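Local coordinates for KP6 killer toxin subunit alpha (PDB 4GVB), which forms one half of a secreted, virally encoded antifungal toxin, recognising cellular receptors on sensitive fungal cells before the beta subunit joins in killing them, at residues Ala33-His38 against Ser42-Arg47; Glu15-Ala20 against Gly24-Tyr29. All blocks are in the same frame, centred on the assembly; numbering follows the deposited sequence.

Contact 1: Ala33-His38 against Ser42-Arg47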
loop_
_atom_site.group_PDB
_atom_site.type_symbol
_atom_site.label_atom_id
_atom_site.label_comp_id
_atom_site.label_asym_id
_atom_site.label_seq_id
_atom_site.Cartn_x
_atom_site.Cartn_y
_atom_site.Cartn_z
ATOM N N ALA A 33 5.171 -3.745 -1.577
ATOM C CA ALA A 33 5.161 -2.817 -2.710
ATOM C C ALA A 33 6.373 -1.901 -2.767
ATOM O O ALA A 33 6.643 -1.266 -3.802
ATOM C CB ALA A 33 3.865 -1.985 -2.700
ATOM N N GLY A 34 7.080 -1.802 -1.642
ATOM C CA GLY A 34 8.291 -1.014 -1.531
ATOM C C GLY A 34 9.554 -1.859 -1.440
ATOM O O GLY A 34 10.597 -1.355 -1.063
ATOM N N CYS A 35 9.473 -3.123 -1.833
ATOM C CA CYS A 35 10.597 -4.052 -1.658
ATOM C C CYS A 35 10.785 -5.027 -2.828
ATOM O O CYS A 35 9.961 -5.107 -3.741
ATOM C CB CYS A 35 10.384 -4.866 -0.377
ATOM S SG CYS A 35 11.936 -5.460 0.368
ATOM N N GLY A 36 11.878 -5.780 -2.791
ATOM C CA GLY A 36 12.046 -6.886 -3.712
ATOM C C GLY A 36 12.279 -6.370 -5.104
ATOM O O GLY A 36 13.217 -5.603 -5.320
ATOM N N ASP A 37 11.438 -6.790 -6.047
ATOM C CA ASP A 37 11.532 -6.298 -7.420
ATOM C C ASP A 37 11.461 -4.769 -7.455
ATOM O O ASP A 37 11.933 -4.137 -8.402
ATOM C CB ASP A 37 10.398 -6.856 -8.288
ATOM C CG ASP A 37 10.513 -8.359 -8.537
ATOM O OD1 ASP A 37 11.642 -8.896 -8.554
ATOM O OD2 ASP A 37 9.453 -8.995 -8.736
ATOM N N HIS A 38 10.871 -4.173 -6.422
ATOM C CA HIS A 38 10.568 -2.739 -6.457
ATOM C C HIS A 38 11.691 -1.894 -5.903
ATOM O O HIS A 38 11.689 -0.673 -6.056
ATOM C CB HIS A 38 9.274 -2.444 -5.690
ATOM C CG HIS A 38 8.106 -3.248 -6.163
ATOM N ND1 HIS A 38 7.537 -3.071 -7.404
ATOM C CD2 HIS A 38 7.408 -4.242 -5.567
ATOM C CE1 HIS A 38 6.534 -3.918 -7.551
ATOM N NE2 HIS A 38 6.433 -4.635 -6.448
ATOM N N SER A 42 17.419 -4.887 -2.512
ATOM C CA SER A 42 16.673 -5.268 -1.322
ATOM C C SER A 42 16.312 -6.755 -1.347
ATOM O O SER A 42 16.338 -7.416 -2.385
ATOM C CB SER A 42 15.406 -4.408 -1.169
ATOM O OG SER A 42 14.431 -4.809 -2.111
ATOM N N TYR A 43 15.968 -7.272 -0.180
ATOM C CA TYR A 43 15.479 -8.633 -0.055
ATOM C C TYR A 43 14.126 -8.585 0.638
ATOM O O TYR A 43 14.021 -8.060 1.753
ATOM C CB TYR A 43 16.460 -9.450 0.791
ATOM C CG TYR A 43 16.047 -10.879 1.006
ATOM C CD1 TYR A 43 16.356 -11.858 0.068
ATOM C CD2 TYR A 43 15.350 -11.255 2.145
ATOM C CE1 TYR A 43 15.979 -13.168 0.261
ATOM C CE2 TYR A 43 14.962 -12.562 2.340
ATOM C CZ TYR A 43 15.280 -13.512 1.398
ATOM O OH TYR A 43 14.910 -14.828 1.587
ATOM N N TYR A 44 13.088 -9.102 -0.022
ATOM C CA TYR A 44 11.768 -9.148 0.607
ATOM C C TYR A 44 11.492 -10.486 1.299
ATOM O O TYR A 44 11.230 -11.495 0.649
ATOM C CB TYR A 44 10.630 -8.815 -0.374
ATOM C CG TYR A 44 9.276 -8.847 0.309
ATOM C CD1 TYR A 44 9.020 -8.045 1.410
ATOM C CD2 TYR A 44 8.260 -9.692 -0.132
ATOM C CE1 TYR A 44 7.794 -8.086 2.075
ATOM C CE2 TYR A 44 7.028 -9.738 0.521
ATOM C CZ TYR A 44 6.802 -8.930 1.623
ATOM O OH TYR A 44 5.585 -8.957 2.283
ATOM N N ASP A 45 11.543 -10.467 2.620
ATOM C CA ASP A 45 11.190 -11.633 3.432
ATOM C C ASP A 45 9.672 -11.769 3.452
ATOM O O ASP A 45 9.017 -11.185 4.308
ATOM C CB ASP A 45 11.716 -11.425 4.858
ATOM C CG ASP A 45 11.465 -12.631 5.764
ATOM O OD1 ASP A 45 10.454 -13.335 5.567
ATOM O OD2 ASP A 45 12.283 -12.868 6.679
ATOM N N ALA A 46 9.114 -12.530 2.511
ATOM C CA ALA A 46 7.665 -12.583 2.322
ATOM C C ALA A 46 6.962 -13.185 3.531
ATOM O O ALA A 46 5.778 -12.925 3.773
ATOM C CB ALA A 46 7.309 -13.357 1.057
ATOM N N ARG A 47 7.704 -13.986 4.287
ATOM C CA ARG A 47 7.184 -14.589 5.508
ATOM C C ARG A 47 6.892 -13.523 6.565
ATOM O O ARG A 47 5.728 -13.259 6.896
ATOM C CB ARG A 47 8.168 -15.632 6.053
ATOM C CG ARG A 47 7.567 -16.549 7.102
ATOM C CD ARG A 47 6.313 -17.264 6.574
ATOM N NE ARG A 47 6.592 -18.116 5.417
ATOM C CZ ARG A 47 5.666 -18.784 4.730
ATOM N NH1 ARG A 47 4.384 -18.704 5.078
ATOM N NH2 ARG A 47 6.021 -19.533 3.688
HETATM O O HOH W 1 15.682 -6.799 -5.085
#
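One direct hydrogen bond joins Gly36 to Ser42: the backbone N of Gly36 donates to Ser42 OG at 2.8 Å, bent to 137° at the hydrogen. A chi1 of 74° swings the hydroxyl back over its own backbone, toward the Gly36 amide. The same OG is also hydrogen-bonded to Leu39 O, so a single hydroxyl ties together two points of the turn that leads into the strand. A water adds a second polar link, lying 2.7 Å from Gly36 O and 2.8 Å from Ser42 O.

The apolar part belongs to Cys35 and Tyr44. Cys35 SG packs against Tyr44 CB at 3.7 Å, while Cys35 CB comes up to ring atom CD1 of Tyr44 at 3.9 Å. The sulfur makes an oblique sulfur-aromatic contact, 5.2 Å from the Tyr44 ring centroid. It also lies 3.6 Å from Tyr43 O, and its covalent partner is Cys51.

That disulfide fastens the loop after helix 28-33 to strand 50-53, the sheet neighbour of strand 43-45. The Tyr44 side chain reaches Arg28, Thr31 and Ala32, bringing edge strand 43-45 against the helix.

Contact 2: Glu15-Ala20 against Gly24-Tyr29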
loop_
_atom_site.group_PDB
_atom_site.type_symbol
_atom_site.label_atom_id
_atom_site.label_comp_id
_atom_site.label_asym_id
_atom_site.label_seq_id
_atom_site.Cartn_x
_atom_site.Cartn_y
_atom_site.Cartn_z
ATOM N N GLU A 15 16.366 -4.074 8.603
ATOM C CA GLU A 15 15.154 -4.833 8.363
ATOM C C GLU A 15 13.981 -3.920 8.678
ATOM O O GLU A 15 13.735 -3.633 9.847
ATOM C CB GLU A 15 15.114 -6.037 9.281
ATOM C CG GLU A 15 13.792 -6.767 9.310
ATOM C CD GLU A 15 13.868 -7.973 10.197
ATOM O OE1 GLU A 15 14.895 -8.099 10.902
ATOM O OE2 GLU A 15 12.933 -8.800 10.170
ATOM N N CYS A 16 13.272 -3.454 7.649
ATOM C CA CYS A 16 12.288 -2.379 7.830
ATOM C C CYS A 16 10.905 -2.775 7.331
ATOM O O CYS A 16 10.774 -3.677 6.514
ATOM C CB CYS A 16 12.735 -1.117 7.078
ATOM S SG CYS A 16 14.297 -0.389 7.571
ATOM N N TRP A 17 9.876 -2.095 7.835
ATOM C CA TRP A 17 8.508 -2.339 7.385
ATOM C C TRP A 17 7.592 -1.139 7.592
ATOM O O TRP A 17 7.829 -0.292 8.460
ATOM C CB TRP A 17 7.900 -3.583 8.050
ATOM C CG TRP A 17 7.813 -3.530 9.548
ATOM C CD1 TRP A 17 6.730 -3.151 10.306
ATOM C CD2 TRP A 17 8.844 -3.892 10.477
ATOM N NE1 TRP A 17 7.040 -3.238 11.642
ATOM C CE2 TRP A 17 8.326 -3.698 11.774
ATOM C CE3 TRP A 17 10.156 -4.352 10.335
ATOM C CZ2 TRP A 17 9.075 -3.954 12.921
ATOM C CZ3 TRP A 17 10.899 -4.599 11.476
ATOM C CH2 TRP A 17 10.358 -4.395 12.750
ATOM N N CYS A 18 6.530 -1.085 6.793
ATOM C CA CYS A 18 5.508 -0.057 6.950
ATOM C C CYS A 18 4.588 -0.398 8.127
ATOM O O CYS A 18 4.270 -1.556 8.343
ATOM C CB CYS A 18 4.685 0.067 5.665
ATOM S SG CYS A 18 5.647 0.595 4.228
ATOM N N THR A 19 4.171 0.620 8.877
ATOM C CA THR A 19 3.252 0.429 9.996
ATOM C C THR A 19 2.042 1.352 9.922
ATOM O O THR A 19 2.154 2.512 9.555
ATOM C CB THR A 19 3.952 0.619 11.356
ATOM O OG1 THR A 19 4.468 1.949 11.457
ATOM C CG2 THR A 19 5.089 -0.376 11.509
ATOM N N ALA A 20 0.876 0.816 10.247
ATOM C CA ALA A 20 -0.343 1.616 10.289
ATOM C C ALA A 20 -0.226 2.639 11.403
ATOM O O ALA A 20 0.185 2.304 12.517
ATOM C CB ALA A 20 -1.528 0.731 10.515
ATOM N N GLY A 24 -0.110 0.820 14.855
ATOM C CA GLY A 24 1.255 0.346 14.715
ATOM C C GLY A 24 1.294 -1.031 14.095
ATOM O O GLY A 24 2.344 -1.669 14.031
ATOM N N ASN A 25 0.144 -1.504 13.640
ATOM C CA ASN A 25 0.089 -2.792 12.972
ATOM C C ASN A 25 0.992 -2.809 11.743
ATOM O O ASN A 25 1.104 -1.808 11.017
ATOM C CB ASN A 25 -1.348 -3.149 12.584
ATOM C CG ASN A 25 -2.248 -3.380 13.799
ATOM O OD1 ASN A 25 -1.840 -3.170 14.943
ATOM N ND2 ASN A 25 -3.484 -3.805 13.544
ATOM N N GLU A 26 1.642 -3.946 11.511
ATOM C CA GLU A 26 2.472 -4.114 10.328
ATOM C C GLU A 26 1.599 -4.220 9.075
ATOM O O GLU A 26 0.538 -4.840 9.100
ATOM C CB GLU A 26 3.362 -5.354 10.477
ATOM C CG GLU A 26 4.232 -5.323 11.721
ATOM C CD GLU A 26 5.333 -6.381 11.698
ATOM O OE1 GLU A 26 5.484 -7.070 10.664
ATOM O OE2 GLU A 26 6.033 -6.534 12.721
ATOM N N LEU A 27 2.039 -3.605 7.980
ATOM C CA LEU A 27 1.274 -3.662 6.736
ATOM C C LEU A 27 2.085 -4.303 5.613
ATOM O O LEU A 27 2.749 -3.609 4.830
ATOM C CB LEU A 27 0.809 -2.262 6.335
ATOM C CG LEU A 27 -0.086 -1.597 7.386
ATOM C CD1 LEU A 27 -0.097 -0.077 7.220
ATOM C CD2 LEU A 27 -1.490 -2.183 7.284
ATOM N N ARG A 28 2.001 -5.629 5.523
ATOM C CA ARG A 28 2.852 -6.391 4.620
ATOM C C ARG A 28 2.659 -6.025 3.148
ATOM O O ARG A 28 3.629 -5.979 2.395
ATOM C CB ARG A 28 2.681 -7.902 4.835
ATOM C CG ARG A 28 1.400 -8.505 4.291
ATOM C CD ARG A 28 1.430 -10.030 4.415
ATOM N NE ARG A 28 1.837 -10.446 5.757
ATOM C CZ ARG A 28 3.003 -11.018 6.049
ATOM N NH1 ARG A 28 3.886 -11.262 5.088
ATOM N NH2 ARG A 28 3.285 -11.356 7.303
ATOM N N TYR A 29 1.422 -5.751 2.744
ATOM C CA TYR A 29 1.157 -5.360 1.360
ATOM C C TYR A 29 1.844 -4.051 0.992
ATOM O O TYR A 29 2.295 -3.874 -0.136
ATOM C CB TYR A 29 -0.344 -5.232 1.109
ATOM C CG TYR A 29 -1.049 -6.557 0.956
ATOM C CD1 TYR A 29 -1.135 -7.178 -0.277
ATOM C CD2 TYR A 29 -1.626 -7.188 2.049
ATOM C CE1 TYR A 29 -1.786 -8.397 -0.422
ATOM C CE2 TYR A 29 -2.278 -8.408 1.918
ATOM C CZ TYR A 29 -2.356 -9.007 0.678
ATOM O OH TYR A 29 -3.007 -10.216 0.536
#
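Glu26 lays its carboxylate over one face of the Trp17 indole, the two planes 31° apart. Its OE2 stands 3.4 Å above the ring plane, toward the rim, and Glu26 CG touches Trp17 NE1 at 3.5 Å. Beyond CG the glutamate chain is extended (chi2 -167°), which carries the carboxylate across the pyrrole side of the indole. Its other oxygen, OE1, is hydrogen-bonded to His50 NE2, and the His50 ring itself stacks with Trp17, so carboxylate and imidazole both help fix the indole.

Backbone bonds close the turn beside this layer. Leu27 N donates to Cys18 O at 3.1 Å, and Ala20 N to Asn25 O at 2.7 Å. Together they flank a single beta bridge between Thr19 and Glu26. Gly24 N reaches Ala20 O at 2.8 Å on a more bent path, 133° at the hydrogen.

Leu27 CD1 rests on Ala20 CB at 3.7 Å, and Leu27 itself is the N-cap residue of helix 28-33. Strand 14-19 lies between strands 50-53 and 71-76, with Cys18 bonded to Cys65 of helix 58-67; Leu65 and His69 of the beta subunit pack on Leu27 and Ala20.

Overall arrangement
Contact 2 comes first along the chain and is complete before contact 1 begins, and helix 28-33 bridges them: it starts from the turn of contact 2 and runs out into the loop of contact 1. Their centres are 12 Å apart. Both reach the same antiparallel sheet, contact 1 at strand 43-45, one of its two outer strands, and contact 2 at the inner strand 14-19, with 50-53 between these two. Arg28 joins them directly, its NH2 probably hydrogen-bonded to Arg47 O. The helix is thus tied to the sheet at both ends, and the disulfides of Cys16, Cys18 and Cys35 reinforce this small secreted domain. Contact 2 also borders the beta subunit, where Tyr29 makes a cation-pi contact with Arg66 of that chain.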